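Local atomic coordinates of unknown protein (Galdieria sulphuraria, PDB entry 2NYI), a protein that is of unknown function but carries tandem ACT domains, a fold that in many relatives binds small regulatory ligands such as amino acids. Residues L124-L129 against T137-G142; E104-A109 against F166-D171; Y94-E99 against S143-P148; V8-S13 against G43-I48. All blocks are in the same frame, centred on the assembly; numbering follows the deposited sequence.

Contact 1 (L124-L129 against T137-G142); sequences LETETL and TLFRMG
Glu127 sets its CG between the backbone N and the carbonyl carbon (chi1 60°), and Arg140 holds its CG anti to its carbonyl carbon (chi1 -74°), which lays the two chains side by side, pointing the same way. Their ends meet in a salt bridge, Glu127 OE2 to Arg140 NH1 at 2.8 Å, the oxygen approaching the guanidinium at its edge. The hydrogen bond within it is bent and weak, and the carboxylate and guanidinium planes are turned 63° apart. Leu129 CD1 lies over one face of the guanidinium, 3.5 Å from Arg140 NH1. An alanine in place of Glu127 is likely to leave Arg140 without this mate and its end freer to swing, with the long, weak ion pair to Glu99 remaining. Beneath these side chains runs the antiparallel hairpin of strands 120-130 and 137-148 in the second ferredoxin-like ACT unit. Six backbone hydrogen bonds knit it, among them Glu127 N to Arg140 O at 2.9 Å. The opposite face carries Thr126, Thr128, Phe139 and Met141; Phe139 and Met141 pack on helix 106-116, the threonines on Val33 of the second subunit. Thr126 CB sits 3.8 Å from Phe139 CE1, and Leu124 CD1 meets the selenomethionine methyl, Met141 CE, at 3.8 Å. The hydroxyls of Thr126 and Thr128 bond to Ser36 OG and the backbone O of Glu34 in that subunit, whose strand continues the sheet alongside Glu125 and Thr126.

Contact 2 (E104-A109 against F166-D171); sequences EGIVEA and FGVDID
Gly105 and Ile106, where the chain enters helix 106-116, face Phe166 at the end of helix 152-166, with the CA atoms of Ile106 and Phe166 6.6 Å apart; just after it Gly167, with positive phi (65°), turns the chain toward strand 169-174. Phe166 carries most of the contact. Its CG stands anti to the carbonyl carbon (chi1 -73°), sending the ring toward the first turn of the other helix. CE1 comes within 3.5 Å of Gly105 C, while CE2, on the other side of CZ, lies 3.4 Å from Ala109 CB. The ring therefore spans the turn closed by the backbone bond from Ala109 N to Gly105 O, with Ile106 CA over one face, toward the rim. A side chain on Gly105 would run into the ring, so glycine suits this close approach. Ile106 adds two looser contacts: CG1 to Phe166 CD1 at 4.3 Å and CG2 to Val168 CG1 at 4.2 Å. With alanine in place of Phe166 a gap is likely to open beside Gly105 and Ala109, and the first turn of helix 106-116 to lose its aromatic neighbour. Around this patch, Ile106 packs on Phe139 of the sheet, Val168 on Val98, and Ala109 on Val162 of helix 152-166. No hydrogen bond joins the two segments: they are held by apolar packing alone, an arrangement that depends on shape and the burial of carbon surface rather than on directed polar bonds.

Contact 3 (Y94-E99 against S143-P148); sequences YELYVE and SRVAFP
Strands 91-99 and 137-148 are the two central strands of the second four-stranded ACT sheet, and here they run antiparallel but splay at 134°. Pairing is confined to Tyr94-Leu96 against Ser143-Val145, with Leu96 N to Ser143 O at 2.8 Å almost straight. On the face of Tyr94 and Leu96, Ser143 OG bonds to Glu123 O. Farther along, contact passes to the aromatic rings. Phe147 stacks on Tyr94 in an offset fashion, centroids 4.2 Å apart and planes within 2° of parallel; Phe147 CZ and Tyr94 CE2 are 3.5 Å apart, each over the other ring's face near its rim. The CG of Phe147 lies between its backbone N and carbonyl carbon, bringing the ring back over the tyrosine. On the opposite face of the sheet, Glu95 bends at its second torsion and offers OE2 to Arg144 NH1 at 3.0 Å, a salt bridge whose hydrogen bond is weak, with the two flat groups 78° apart. Arg144 has its stronger partner in Glu93, reached through NE. The two faces thus differ in chemistry: stacked rings and aliphatic groups fill the buried one, while on the other an arginine shared between two glutamates probably has its charge well balanced.

Contact 4 (V8-S13 against G43-I48); sequences VSVAGS and GDFAMI
Strands 8-13 and 44-48 run antiparallel at 172°, their axes 4.7 Å apart, and pair in unbroken register from Ser9-Ile48 to Ser13-Asp44. Four backbone hydrogen bonds join them, two between Val10 and Met47 and two between Gly12 and Phe45; the longest is Gly12 N to Phe45 O at 3.1 Å. CA-H...O contacts fill the intervals, such as Ile48 CA to Val8 O at 3.2 Å. Side chains split between two faces. Toward helix 18-28, Phe45 holds CG anti to the backbone N (chi1 170°), which brings ring atom CE2 to Val10 CG1 at 3.9 Å. Gly12, the cross-strand neighbour of Phe45, adds no side chain, though its O touches Phe45 CB at 3.6 Å. Ile18, Val19 and Met38 help to enclose the ring. The opposite face has small residues, Ser9, Ala11 and Ala46, with Ile48, whose CG1 lies 3.9 Å from Ser9 OG. This face meets the second subunit: Ser9 OG bonds to Asp44 of that chain, Asp44 makes a salt bridge to its Arg77, and Ala46 packs on its Ile48. At Gly43 phi is 92°, where a side chain would press against the preceding carbonyl, so glycine suits the position. One face on helix 18-28 and the other on a partner sheet is an arrangement fitting the beta-alpha-beta-beta-alpha-beta topology of the ACT domain, here in its two central strands.

Along the chain contact 4 comes first and closes before the others open, in the sheet of the first ACT unit; its centre is 21 to 28 Å from those of the other three, with no touch. Contacts 2 and 3 then alternate, with contact 1, the hairpin, within the span of both. All three share the second sheet: contacts 1 and 3 divide strand 137-148, while contact 2 packs helix 106-116 against the turn into strand 169-174, its centre 10 Å from contact 1. The backbone bond of Met141 to Val98 and Ile170 on Leu96 join them. Both sheets have strand order 2-3-1-4, as expected of tandem ACT domains, and contacts 1, 2 and 4 touch the second subunit.

Contact 1 (L124-L129 against T137-G142)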
loop_
_atom_site.group_PDB
_atom_site.type_symbol
_atom_site.label_atom_id
_atom_site.label_comp_id
_atom_site.label_asym_id
_atom_site.label_seq_id
_atom_site.Cartn_x
_atom_site.Cartn_y
_atom_site.Cartn_z
ATOM N N LEU A 124 -3.459 -2.414 5.618
ATOM C CA LEU A 124 -3.661 -3.852 5.745
ATOM C C LEU A 124 -2.558 -4.577 5.009
ATOM O O LEU A 124 -2.220 -4.213 3.889
ATOM C CB LEU A 124 -5.028 -4.273 5.176
ATOM C CG LEU A 124 -5.211 -5.793 5.007
ATOM C CD1 LEU A 124 -5.385 -6.384 6.372
ATOM C CD2 LEU A 124 -6.387 -6.120 4.128
ATOM N N GLU A 125 -1.972 -5.564 5.655
ATOM C CA GLU A 125 -1.178 -6.564 4.935
ATOM C C GLU A 125 -1.437 -7.944 5.495
ATOM O O GLU A 125 -1.614 -8.119 6.719
ATOM C CB GLU A 125 0.326 -6.239 4.921
ATOM C CG GLU A 125 1.002 -6.024 6.267
ATOM C CD GLU A 125 2.481 -5.571 6.118
ATOM O OE1 GLU A 125 3.153 -5.969 5.128
ATOM O OE2 GLU A 125 2.957 -4.810 6.996
ATOM N N THR A 126 -1.501 -8.920 4.598
ATOM C CA THR A 126 -1.584 -10.312 5.015
ATOM C C THR A 126 -0.482 -11.087 4.286
ATOM O O THR A 126 -0.026 -10.693 3.185
ATOM C CB THR A 126 -2.991 -10.982 4.749
ATOM O OG1 THR A 126 -3.151 -11.227 3.355
ATOM C CG2 THR A 126 -4.166 -10.099 5.224
ATOM N N GLU A 127 -0.053 -12.166 4.917
ATOM C CA GLU A 127 0.924 -13.082 4.323
ATOM C C GLU A 127 0.608 -14.486 4.759
ATOM O O GLU A 127 -0.034 -14.694 5.800
ATOM C CB GLU A 127 2.361 -12.716 4.713
ATOM C CG GLU A 127 2.659 -12.736 6.180
ATOM C CD GLU A 127 4.133 -12.468 6.493
ATOM O OE1 GLU A 127 4.975 -12.523 5.565
ATOM O OE2 GLU A 127 4.433 -12.190 7.672
ATOM N N THR A 128 1.049 -15.445 3.954
ATOM C CA THR A 128 1.013 -16.858 4.332
ATOM C C THR A 128 2.418 -17.431 4.200
ATOM O O THR A 128 3.149 -17.103 3.258
ATOM C CB THR A 128 0.032 -17.662 3.459
ATOM O OG1 THR A 128 0.270 -17.358 2.079
ATOM C CG2 THR A 128 -1.405 -17.309 3.812
ATOM N N LEU A 129 2.790 -18.271 5.165
ATOM C CA LEU A 129 4.124 -18.839 5.234
ATOM C C LEU A 129 3.973 -20.351 5.450
ATOM O O LEU A 129 3.636 -20.794 6.554
ATOM C CB LEU A 129 4.897 -18.176 6.383
ATOM C CG LEU A 129 4.828 -16.643 6.364
ATOM C CD1 LEU A 129 4.821 -16.034 7.758
ATOM C CD2 LEU A 129 5.917 -16.021 5.471
ATOM N N THR A 137 0.200 -24.148 6.972
ATOM C CA THR A 137 0.553 -22.847 6.419
ATOM C C THR A 137 0.142 -21.815 7.450
ATOM O O THR A 137 -1.000 -21.827 7.930
ATOM C CB THR A 137 -0.126 -22.595 5.054
ATOM O OG1 THR A 137 0.425 -23.493 4.079
ATOM C CG2 THR A 137 0.127 -21.164 4.567
ATOM N N LEU A 138 1.095 -20.972 7.839
ATOM C CA LEU A 138 0.831 -19.923 8.820
ATOM C C LEU A 138 0.258 -18.712 8.095
ATOM O O LEU A 138 0.695 -18.381 6.997
ATOM C CB LEU A 138 2.097 -19.542 9.583
ATOM C CG LEU A 138 1.885 -18.550 10.749
ATOM C CD1 LEU A 138 1.110 -19.189 11.922
ATOM C CD2 LEU A 138 3.206 -17.949 11.238
ATOM N N PHE A 139 -0.749 -18.104 8.715
ATOM C CA PHE A 139 -1.380 -16.896 8.212
ATOM C C PHE A 139 -1.050 -15.785 9.192
ATOM O O PHE A 139 -1.169 -15.975 10.400
ATOM C CB PHE A 139 -2.893 -17.094 8.112
ATOM C CG PHE A 139 -3.666 -15.808 7.904
ATOM C CD1 PHE A 139 -3.813 -15.267 6.624
ATOM C CD2 PHE A 139 -4.239 -15.144 8.997
ATOM C CE1 PHE A 139 -4.533 -14.054 6.424
ATOM C CE2 PHE A 139 -4.965 -13.965 8.819
ATOM C CZ PHE A 139 -5.110 -13.414 7.525
ATOM N N ARG A 140 -0.627 -14.628 8.675
ATOM C CA ARG A 140 -0.427 -13.448 9.515
ATOM C C ARG A 140 -1.126 -12.258 8.889
ATOM O O ARG A 140 -1.067 -12.085 7.673
ATOM C CB ARG A 140 1.059 -13.126 9.648
ATOM C CG ARG A 140 1.840 -14.079 10.560
ATOM C CD ARG A 140 3.036 -13.345 11.148
ATOM N NE ARG A 140 4.138 -14.244 11.481
ATOM C CZ ARG A 140 5.331 -14.230 10.891
ATOM N NH1 ARG A 140 5.602 -13.354 9.927
ATOM N NH2 ARG A 140 6.260 -15.096 11.269
HETATM N N MSE A 141 -1.794 -11.462 9.719
HETATM C CA MSE A 141 -2.425 -10.234 9.244
HETATM C C MSE A 141 -2.061 -9.088 10.161
HETATM O O MSE A 141 -2.094 -9.217 11.375
HETATM C CB MSE A 141 -3.936 -10.399 9.176
HETATM C CG MSE A 141 -4.656 -9.107 8.917
HETATM SE SE MSE A 141 -6.556 -9.423 8.748
HETATM C CE MSE A 141 -7.035 -7.950 9.376
ATOM N N GLY A 142 -1.687 -7.961 9.577
ATOM C CA GLY A 142 -1.433 -6.763 10.369
ATOM C C GLY A 142 -2.222 -5.635 9.745
ATOM O O GLY A 142 -2.191 -5.443 8.524
#

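Contact 2 (E104-A109 against F166-D171)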
loop_
_atom_site.group_PDB
_atom_site.type_symbol
_atom_site.label_atom_id
_atom_site.label_comp_id
_atom_site.label_asym_id
_atom_site.label_seq_id
_atom_site.Cartn_x
_atom_site.Cartn_y
_atom_site.Cartn_z
ATOM N N GLU A 104 -9.451 -21.011 4.357
ATOM C CA GLU A 104 -10.208 -20.271 3.340
ATOM C C GLU A 104 -10.973 -19.072 3.931
ATOM O O GLU A 104 -11.129 -18.046 3.266
ATOM C CB GLU A 104 -11.182 -21.221 2.611
ATOM C CG GLU A 104 -11.878 -20.652 1.353
ATOM C CD GLU A 104 -12.934 -21.603 0.751
ATOM O OE1 GLU A 104 -12.742 -22.841 0.820
ATOM O OE2 GLU A 104 -13.954 -21.118 0.194
ATOM N N GLY A 105 -11.417 -19.194 5.183
ATOM C CA GLY A 105 -12.348 -18.214 5.759
ATOM C C GLY A 105 -11.861 -17.114 6.700
ATOM O O GLY A 105 -12.658 -16.259 7.080
ATOM N N ILE A 106 -10.585 -17.128 7.093
ATOM C CA ILE A 106 -10.085 -16.160 8.094
ATOM C C ILE A 106 -10.303 -14.703 7.681
ATOM O O ILE A 106 -10.926 -13.927 8.406
ATOM C CB ILE A 106 -8.576 -16.289 8.393
ATOM C CG1 ILE A 106 -8.129 -17.729 8.497
ATOM C CG2 ILE A 106 -8.226 -15.521 9.670
ATOM C CD1 ILE A 106 -6.636 -17.866 8.363
ATOM N N VAL A 107 -9.784 -14.344 6.511
ATOM C CA VAL A 107 -9.873 -12.969 6.028
ATOM C C VAL A 107 -11.330 -12.489 5.969
ATOM O O VAL A 107 -11.649 -11.426 6.504
ATOM C CB VAL A 107 -9.157 -12.801 4.662
ATOM C CG1 VAL A 107 -9.219 -11.363 4.211
ATOM C CG2 VAL A 107 -7.686 -13.261 4.768
ATOM N N GLU A 108 -12.214 -13.272 5.335
ATOM C CA GLU A 108 -13.641 -12.907 5.294
ATOM C C GLU A 108 -14.204 -12.756 6.701
ATOM O O GLU A 108 -14.959 -11.814 6.977
ATOM C CB GLU A 108 -14.465 -13.927 4.481
ATOM C CG GLU A 108 -15.909 -13.473 4.167
ATOM C CD GLU A 108 -16.887 -13.656 5.328
ATOM O OE1 GLU A 108 -16.652 -14.510 6.221
ATOM O OE2 GLU A 108 -17.901 -12.937 5.343
ATOM N N ALA A 109 -13.850 -13.684 7.591
ATOM C CA ALA A 109 -14.385 -13.654 8.959
ATOM C C ALA A 109 -13.963 -12.409 9.753
ATOM O O ALA A 109 -14.792 -11.802 10.426
ATOM C CB ALA A 109 -14.011 -14.927 9.722
ATOM N N PHE A 166 -11.953 -20.124 14.147
ATOM C CA PHE A 166 -10.866 -20.297 13.185
ATOM C C PHE A 166 -9.520 -20.712 13.784
ATOM O O PHE A 166 -8.579 -20.973 13.037
ATOM C CB PHE A 166 -10.728 -19.035 12.313
ATOM C CG PHE A 166 -11.842 -18.895 11.323
ATOM C CD1 PHE A 166 -11.756 -19.506 10.079
ATOM C CD2 PHE A 166 -13.011 -18.222 11.662
ATOM C CE1 PHE A 166 -12.798 -19.417 9.162
ATOM C CE2 PHE A 166 -14.065 -18.136 10.747
ATOM C CZ PHE A 166 -13.956 -18.736 9.498
ATOM N N GLY A 167 -9.438 -20.778 15.114
ATOM C CA GLY A 167 -8.202 -21.154 15.812
ATOM C C GLY A 167 -7.052 -20.169 15.632
ATOM O O GLY A 167 -5.889 -20.577 15.529
ATOM N N VAL A 168 -7.383 -18.876 15.581
ATOM C CA VAL A 168 -6.380 -17.802 15.458
ATOM C C VAL A 168 -6.198 -16.995 16.756
ATOM O O VAL A 168 -7.067 -17.017 17.641
ATOM C CB VAL A 168 -6.673 -16.854 14.263
ATOM C CG1 VAL A 168 -6.477 -17.595 12.925
ATOM C CG2 VAL A 168 -8.069 -16.232 14.368
ATOM N N ASP A 169 -5.048 -16.333 16.897
ATOM C CA ASP A 169 -4.858 -15.358 17.974
ATOM C C ASP A 169 -4.990 -13.974 17.377
ATOM O O ASP A 169 -4.335 -13.667 16.373
ATOM C CB ASP A 169 -3.499 -15.488 18.629
ATOM C CG ASP A 169 -3.401 -16.716 19.528
ATOM O OD1 ASP A 169 -4.076 -16.750 20.578
ATOM O OD2 ASP A 169 -2.644 -17.639 19.178
ATOM N N ILE A 170 -5.824 -13.153 18.011
ATOM C CA ILE A 170 -6.107 -11.788 17.541
ATOM C C ILE A 170 -5.814 -10.771 18.653
ATOM O O ILE A 170 -6.231 -10.949 19.804
ATOM C CB ILE A 170 -7.584 -11.646 17.056
ATOM C CG1 ILE A 170 -7.869 -12.588 15.865
ATOM C CG2 ILE A 170 -7.894 -10.205 16.648
ATOM C CD1 ILE A 170 -9.342 -12.701 15.474
ATOM N N ASP A 171 -5.090 -9.709 18.311
ATOM C CA ASP A 171 -4.818 -8.633 19.250
ATOM C C ASP A 171 -5.355 -7.358 18.640
ATOM O O ASP A 171 -5.228 -7.148 17.438
ATOM C CB ASP A 171 -3.322 -8.460 19.501
ATOM C CG ASP A 171 -2.697 -9.670 20.177
ATOM O OD1 ASP A 171 -3.284 -10.182 21.159
ATOM O OD2 ASP A 171 -1.618 -10.102 19.718
#

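Contact 3 (Y94-E99 against S143-P148)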
loop_
_atom_site.group_PDB
_atom_site.type_symbol
_atom_site.label_atom_id
_atom_site.label_comp_id
_atom_site.label_asym_id
_atom_site.label_seq_id
_atom_site.Cartn_x
_atom_site.Cartn_y
_atom_site.Cartn_z
ATOM N N TYR A 94 -6.657 1.772 15.808
ATOM C CA TYR A 94 -6.300 0.578 16.534
ATOM C C TYR A 94 -5.438 -0.266 15.621
ATOM O O TYR A 94 -5.688 -0.348 14.411
ATOM C CB TYR A 94 -7.546 -0.238 16.885
ATOM C CG TYR A 94 -8.504 0.488 17.809
ATOM C CD1 TYR A 94 -8.452 0.294 19.176
ATOM C CD2 TYR A 94 -9.446 1.368 17.300
ATOM C CE1 TYR A 94 -9.321 0.973 20.040
ATOM C CE2 TYR A 94 -10.310 2.091 18.166
ATOM C CZ TYR A 94 -10.246 1.867 19.522
ATOM O OH TYR A 94 -11.117 2.542 20.371
ATOM N N GLU A 95 -4.447 -0.900 16.213
ATOM C CA GLU A 95 -3.606 -1.842 15.481
ATOM C C GLU A 95 -4.212 -3.221 15.714
ATOM O O GLU A 95 -4.508 -3.605 16.858
ATOM C CB GLU A 95 -2.157 -1.779 15.971
ATOM C CG GLU A 95 -1.427 -0.496 15.562
ATOM C CD GLU A 95 -1.107 -0.435 14.056
ATOM O OE1 GLU A 95 -1.108 -1.495 13.378
ATOM O OE2 GLU A 95 -0.838 0.680 13.549
ATOM N N LEU A 96 -4.427 -3.935 14.619
ATOM C CA LEU A 96 -5.043 -5.250 14.654
ATOM C C LEU A 96 -4.034 -6.265 14.139
ATOM O O LEU A 96 -3.397 -6.055 13.087
ATOM C CB LEU A 96 -6.326 -5.239 13.805
ATOM C CG LEU A 96 -7.022 -6.569 13.463
ATOM C CD1 LEU A 96 -7.689 -7.164 14.698
ATOM C CD2 LEU A 96 -8.067 -6.321 12.415
ATOM N N TYR A 97 -3.875 -7.364 14.871
ATOM C CA TYR A 97 -2.939 -8.414 14.460
ATOM C C TYR A 97 -3.642 -9.757 14.573
ATOM O O TYR A 97 -4.359 -10.001 15.548
ATOM C CB TYR A 97 -1.684 -8.427 15.340
ATOM C CG TYR A 97 -0.999 -7.091 15.492
ATOM C CD1 TYR A 97 -0.109 -6.621 14.518
ATOM C CD2 TYR A 97 -1.239 -6.290 16.611
ATOM C CE1 TYR A 97 0.524 -5.383 14.659
ATOM C CE2 TYR A 97 -0.611 -5.059 16.763
ATOM C CZ TYR A 97 0.265 -4.611 15.785
ATOM O OH TYR A 97 0.881 -3.386 15.944
ATOM N N VAL A 98 -3.479 -10.593 13.551
ATOM C CA VAL A 98 -4.090 -11.923 13.529
ATOM C C VAL A 98 -3.000 -12.919 13.150
ATOM O O VAL A 98 -2.241 -12.679 12.204
ATOM C CB VAL A 98 -5.240 -12.010 12.475
ATOM C CG1 VAL A 98 -5.901 -13.396 12.477
ATOM C CG2 VAL A 98 -6.277 -10.875 12.669
ATOM N N GLU A 99 -2.911 -14.032 13.875
ATOM C CA GLU A 99 -1.966 -15.081 13.492
ATOM C C GLU A 99 -2.531 -16.449 13.857
ATOM O O GLU A 99 -3.069 -16.627 14.954
ATOM C CB GLU A 99 -0.615 -14.848 14.179
ATOM C CG GLU A 99 0.463 -15.861 13.809
ATOM C CD GLU A 99 1.818 -15.514 14.391
ATOM O OE1 GLU A 99 2.448 -16.418 14.980
ATOM O OE2 GLU A 99 2.256 -14.348 14.257
ATOM N N SER A 143 -2.911 -4.859 10.569
ATOM C CA SER A 143 -3.835 -3.887 10.023
ATOM C C SER A 143 -3.943 -2.680 10.971
ATOM O O SER A 143 -3.729 -2.809 12.186
ATOM C CB SER A 143 -5.206 -4.556 9.863
ATOM O OG SER A 143 -6.078 -3.805 9.030
ATOM N N ARG A 144 -4.245 -1.520 10.400
ATOM C CA ARG A 144 -4.688 -0.376 11.190
ATOM C C ARG A 144 -6.136 -0.098 10.820
ATOM O O ARG A 144 -6.476 0.051 9.631
ATOM C CB ARG A 144 -3.811 0.836 10.911
ATOM C CG ARG A 144 -3.973 1.992 11.893
ATOM C CD ARG A 144 -2.981 3.061 11.470
ATOM N NE ARG A 144 -2.892 4.201 12.371
ATOM C CZ ARG A 144 -1.856 4.453 13.169
ATOM N NH1 ARG A 144 -0.814 3.629 13.206
ATOM N NH2 ARG A 144 -1.867 5.534 13.939
ATOM N N VAL A 145 -6.994 -0.051 11.837
ATOM C CA VAL A 145 -8.430 0.156 11.640
ATOM C C VAL A 145 -8.908 1.324 12.496
ATOM O O VAL A 145 -8.251 1.689 13.466
ATOM C CB VAL A 145 -9.264 -1.134 11.987
ATOM C CG1 VAL A 145 -8.797 -2.326 11.145
ATOM C CG2 VAL A 145 -9.215 -1.464 13.515
ATOM N N ALA A 146 -10.038 1.920 12.118
ATOM C CA ALA A 146 -10.571 3.067 12.838
ATOM C C ALA A 146 -12.054 2.878 13.090
ATOM O O ALA A 146 -12.817 2.534 12.179
ATOM C CB ALA A 146 -10.333 4.358 12.057
ATOM N N PHE A 147 -12.452 3.134 14.333
ATOM C CA PHE A 147 -13.856 3.109 14.708
ATOM C C PHE A 147 -14.078 3.880 16.002
ATOM O O PHE A 147 -13.120 4.143 16.754
ATOM C CB PHE A 147 -14.372 1.661 14.818
ATOM C CG PHE A 147 -13.614 0.810 15.806
ATOM C CD1 PHE A 147 -13.879 0.906 17.171
ATOM C CD2 PHE A 147 -12.642 -0.095 15.368
ATOM C CE1 PHE A 147 -13.194 0.131 18.087
ATOM C CE2 PHE A 147 -11.939 -0.873 16.274
ATOM C CZ PHE A 147 -12.222 -0.783 17.637
ATOM N N PRO A 148 -15.348 4.275 16.268
ATOM C CA PRO A 148 -15.641 4.978 17.528
ATOM C C PRO A 148 -15.256 4.148 18.740
ATOM O O PRO A 148 -15.684 2.990 18.869
ATOM C CB PRO A 148 -17.165 5.166 17.489
ATOM C CG PRO A 148 -17.498 5.200 16.004
ATOM C CD PRO A 148 -16.533 4.170 15.400
#

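Contact 4 (V8-S13 against G43-I48)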
loop_
_atom_site.group_PDB
_atom_site.type_symbol
_atom_site.label_atom_id
_atom_site.label_comp_id
_atom_site.label_asym_id
_atom_site.label_seq_id
_atom_site.Cartn_x
_atom_site.Cartn_y
_atom_site.Cartn_z
ATOM N N VAL A 8 -4.175 11.300 -6.470
ATOM C CA VAL A 8 -3.738 10.591 -7.655
ATOM C C VAL A 8 -3.574 9.108 -7.309
ATOM O O VAL A 8 -2.973 8.779 -6.278
ATOM C CB VAL A 8 -2.361 11.165 -8.145
ATOM C CG1 VAL A 8 -1.801 10.349 -9.309
ATOM C CG2 VAL A 8 -2.505 12.629 -8.524
ATOM N N SER A 9 -4.139 8.239 -8.144
ATOM C CA SER A 9 -3.951 6.787 -8.034
ATOM C C SER A 9 -3.238 6.288 -9.278
ATOM O O SER A 9 -3.574 6.699 -10.396
ATOM C CB SER A 9 -5.311 6.078 -7.919
ATOM O OG SER A 9 -5.857 6.237 -6.612
ATOM N N VAL A 10 -2.262 5.402 -9.085
ATOM C CA VAL A 10 -1.485 4.827 -10.184
ATOM C C VAL A 10 -1.467 3.319 -9.957
ATOM O O VAL A 10 -1.166 2.853 -8.838
ATOM C CB VAL A 10 -0.023 5.363 -10.174
ATOM C CG1 VAL A 10 0.848 4.705 -11.291
ATOM C CG2 VAL A 10 0.013 6.889 -10.269
ATOM N N ALA A 11 -1.752 2.559 -11.004
ATOM C CA ALA A 11 -1.638 1.107 -10.936
ATOM C C ALA A 11 -1.133 0.551 -12.258
ATOM O O ALA A 11 -1.488 1.046 -13.343
ATOM C CB ALA A 11 -3.006 0.489 -10.590
ATOM N N GLY A 12 -0.300 -0.475 -12.166
ATOM C CA GLY A 12 0.245 -1.135 -13.355
ATOM C C GLY A 12 1.180 -2.257 -12.966
ATOM O O GLY A 12 1.279 -2.619 -11.787
ATOM N N SER A 13 1.834 -2.845 -13.958
ATOM C CA SER A 13 2.814 -3.900 -13.689
ATOM C C SER A 13 4.082 -3.292 -13.129
ATOM O O SER A 13 4.566 -2.256 -13.613
ATOM C CB SER A 13 3.137 -4.693 -14.959
ATOM O OG SER A 13 1.939 -5.203 -15.514
ATOM N N GLY A 43 4.184 -8.831 -8.674
ATOM C CA GLY A 43 4.419 -8.235 -9.997
ATOM C C GLY A 43 3.561 -7.019 -10.335
ATOM O O GLY A 43 3.672 -6.458 -11.435
ATOM N N ASP A 44 2.689 -6.613 -9.407
ATOM C CA ASP A 44 1.871 -5.417 -9.581
ATOM C C ASP A 44 2.373 -4.283 -8.671
ATOM O O ASP A 44 2.976 -4.508 -7.604
ATOM C CB ASP A 44 0.380 -5.690 -9.244
ATOM C CG ASP A 44 -0.420 -6.249 -10.419
ATOM O OD1 ASP A 44 0.129 -6.456 -11.537
ATOM O OD2 ASP A 44 -1.632 -6.489 -10.214
ATOM N N PHE A 45 2.056 -3.071 -9.102
ATOM C CA PHE A 45 2.407 -1.822 -8.437
ATOM C C PHE A 45 1.114 -1.015 -8.219
ATOM O O PHE A 45 0.288 -0.900 -9.117
ATOM C CB PHE A 45 3.419 -1.026 -9.314
ATOM C CG PHE A 45 3.657 0.388 -8.840
ATOM C CD1 PHE A 45 4.835 0.715 -8.166
ATOM C CD2 PHE A 45 2.714 1.389 -9.075
ATOM C CE1 PHE A 45 5.056 2.035 -7.717
ATOM C CE2 PHE A 45 2.919 2.707 -8.624
ATOM C CZ PHE A 45 4.096 3.020 -7.945
ATOM N N ALA A 46 0.960 -0.435 -7.030
ATOM C CA ALA A 46 -0.148 0.511 -6.792
ATOM C C ALA A 46 0.388 1.630 -5.885
ATOM O O ALA A 46 1.189 1.367 -4.948
ATOM C CB ALA A 46 -1.358 -0.208 -6.150
HETATM N N MSE A 47 -0.048 2.864 -6.148
HETATM C CA MSE A 47 0.337 4.005 -5.301
HETATM C C MSE A 47 -0.739 5.067 -5.307
HETATM O O MSE A 47 -1.345 5.341 -6.341
HETATM C CB MSE A 47 1.666 4.615 -5.805
HETATM C CG MSE A 47 2.143 5.806 -4.966
HETATM SE SE MSE A 47 4.009 6.237 -5.364
HETATM C CE MSE A 47 3.756 6.849 -6.951
ATOM N N ILE A 48 -0.969 5.649 -4.144
ATOM C CA ILE A 48 -1.883 6.778 -3.995
ATOM C C ILE A 48 -1.036 7.937 -3.459
ATOM O O ILE A 48 -0.201 7.752 -2.570
ATOM C CB ILE A 48 -3.039 6.469 -3.044
ATOM C CG1 ILE A 48 -3.781 5.204 -3.520
ATOM C CG2 ILE A 48 -4.037 7.671 -3.017
ATOM C CD1 ILE A 48 -4.757 4.648 -2.486
#